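Local coordinates for lipoprotein (Streptococcus pneumoniae serotype 4, PDB 6JF1) that probably captures L-methionine outside the cell as the substrate-binding lipoprotein of an ABC importer, at residues A[37-42]-A[269-274]. Sequence-based numbering, arbitrary orientation.
Sequences GSEEKR and DGLDQP. With ZN (zinc ion), chain D.
Glu39 and Arg42 face Leu271 and Asp272 across backbones that stay well apart, the closest CA pair being Glu39 and Asp269 at 8.8 Å, and the contact illustrates how side chains can join a turn and a loop whose backbones do not touch. Arg42 and Asp272 make the polar part of it. Arg42 NH2 gives a fairly straight bond (158°) of 2.7 Å to Asp272 OD2, the core of a salt bridge, while NH1 adds a weak one to the same oxygen. The carboxylate lies at the edge of the guanidinium, the two planes 71° apart. A bend at chi3 (76°) turns the guanidinium toward the type I turn from Ser38 to Lys41, where NE reaches Glu39 O at 3.3 Å; with the Asp272 bond, this would limit rotation of the guanidinium. Glu39 OE2, hydrogen-bonded to Thr207 OG1, lies 3.8 Å from Leu271 CD2. Asp272 OD1 is hydrogen-bonded to Asn203, which lines the methionine pocket, placing the salt bridge in its second shell. The contact thus ties the start of helix 41-50 to the link between helix 258-267 and edge strand 273-274, with Ile264 of that helix and Tyr106 of strand 100-107, another pocket residue, packed against Arg42 and Asp272.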
loop_
_atom_site.group_PDB
_atom_site.type_symbol
_atom_site.label_atom_id
_atom_site.label_comp_id
_atom_site.label_asym_id
_atom_site.label_seq_id
_atom_site.Cartn_x
_atom_site.Cartn_y
_atom_site.Cartn_z
ATOM N N GLY A 37 6.640 11.827 -6.828
ATOM C CA GLY A 37 7.541 12.720 -6.110
ATOM C C GLY A 37 8.807 12.016 -5.649
ATOM O O GLY A 37 9.474 11.281 -6.376
ATOM N N SER A 38 9.153 12.240 -4.405
ATOM C CA SER A 38 10.424 11.764 -3.960
ATOM C C SER A 38 10.312 10.372 -3.299
ATOM O O SER A 38 11.281 9.936 -2.690
ATOM C CB SER A 38 10.985 12.798 -3.000
ATOM O OG SER A 38 11.111 14.039 -3.675
ATOM N N GLU A 39 9.165 9.686 -3.399
ATOM C CA GLU A 39 8.888 8.516 -2.536
ATOM C C GLU A 39 9.765 7.314 -2.904
ATOM O O GLU A 39 9.902 6.415 -2.110
ATOM C CB GLU A 39 7.389 8.195 -2.483
ATOM C CG GLU A 39 6.630 9.392 -1.950
ATOM C CD GLU A 39 5.130 9.295 -1.761
ATOM O OE1 GLU A 39 4.513 8.417 -2.373
ATOM O OE2 GLU A 39 4.591 10.130 -0.993
ATOM N N GLU A 40 10.393 7.324 -4.061
ATOM C CA GLU A 40 11.197 6.162 -4.467
ATOM C C GLU A 40 12.685 6.390 -4.173
ATOM O O GLU A 40 13.496 5.559 -4.550
ATOM C CB GLU A 40 10.903 5.853 -5.932
ATOM C CG GLU A 40 9.434 5.462 -6.053
ATOM C CD GLU A 40 9.010 5.191 -7.472
ATOM O OE1 GLU A 40 9.711 5.699 -8.386
ATOM O OE2 GLU A 40 8.010 4.452 -7.655
ATOM N N LYS A 41 13.023 7.513 -3.522
ATOM C CA LYS A 41 14.417 7.842 -3.289
ATOM C C LYS A 41 15.087 6.799 -2.391
ATOM O O LYS A 41 16.294 6.607 -2.492
ATOM C CB LYS A 41 14.581 9.269 -2.758
ATOM C CG LYS A 41 14.322 10.355 -3.788
ATOM C CD LYS A 41 15.474 10.600 -4.707
ATOM C CE LYS A 41 15.081 11.438 -5.911
ATOM N NZ LYS A 41 14.603 12.791 -5.522
ATOM N N ARG A 42 14.317 6.083 -1.572
ATOM C CA ARG A 42 14.897 5.032 -0.751
ATOM C C ARG A 42 15.726 4.077 -1.617
ATOM O O ARG A 42 16.775 3.607 -1.178
ATOM C CB ARG A 42 13.824 4.228 0.019
ATOM C CG ARG A 42 12.844 3.437 -0.858
ATOM C CD ARG A 42 11.593 2.994 -0.079
ATOM N NE ARG A 42 10.706 4.149 0.098
ATOM C CZ ARG A 42 9.624 4.222 0.873
ATOM N NH1 ARG A 42 9.294 3.213 1.668
ATOM N NH2 ARG A 42 8.907 5.336 0.889
ATOM N N ASP A 269 7.759 12.763 3.402
ATOM C CA ASP A 269 7.179 13.793 4.327
ATOM C C ASP A 269 6.465 13.144 5.521
ATOM O O ASP A 269 5.504 13.705 6.052
ATOM C CB ASP A 269 6.337 14.859 3.609
ATOM C CG ASP A 269 6.217 16.146 4.427
ATOM O OD1 ASP A 269 6.979 16.287 5.435
ATOM O OD2 ASP A 269 5.349 16.989 4.092
ATOM N N GLY A 270 6.964 12.004 6.021
ATOM C CA GLY A 270 6.287 11.388 7.183
ATOM C C GLY A 270 5.139 10.439 6.799
ATOM O O GLY A 270 4.650 9.707 7.648
ATOM N N LEU A 271 4.683 10.416 5.551
ATOM C CA LEU A 271 3.569 9.482 5.166
ATOM C C LEU A 271 3.953 8.013 5.455
ATOM O O LEU A 271 3.111 7.232 5.876
ATOM C CB LEU A 271 3.209 9.699 3.694
ATOM C CG LEU A 271 2.160 8.755 3.081
ATOM C CD1 LEU A 271 0.795 8.901 3.749
ATOM C CD2 LEU A 271 2.040 9.032 1.585
ATOM N N ASP A 272 5.210 7.632 5.253
ATOM C CA ASP A 272 5.627 6.255 5.526
ATOM C C ASP A 272 6.452 6.204 6.819
ATOM O O ASP A 272 7.479 6.916 6.966
ATOM C CB ASP A 272 6.537 5.719 4.427
ATOM C CG ASP A 272 5.901 5.532 3.054
ATOM O OD1 ASP A 272 4.738 5.954 2.855
ATOM O OD2 ASP A 272 6.594 4.932 2.184
ATOM N N GLN A 273 6.069 5.312 7.714
ATOM C CA GLN A 273 6.715 5.237 9.010
ATOM C C GLN A 273 7.545 3.948 9.112
ATOM O O GLN A 273 6.984 2.854 9.245
ATOM C CB GLN A 273 5.654 5.315 10.109
ATOM C CG GLN A 273 6.267 5.036 11.472
ATOM C CD GLN A 273 5.264 5.005 12.600
ATOM O OE1 GLN A 273 4.173 5.569 12.512
ATOM N NE2 GLN A 273 5.644 4.353 13.691
ATOM N N PRO A 274 8.874 4.052 9.083
ATOM C CA PRO A 274 9.741 2.850 9.162
ATOM C C PRO A 274 9.481 2.070 10.456
ATOM O O PRO A 274 9.219 2.680 11.484
ATOM C CB PRO A 274 11.182 3.409 9.210
ATOM C CG PRO A 274 11.033 4.750 8.501
ATOM C CD PRO A 274 9.704 5.264 9.028
HETATM ZN ZN ZN D . 8.880 5.080 -10.132
HETATM O O HOH W 1 10.055 5.654 -11.425
#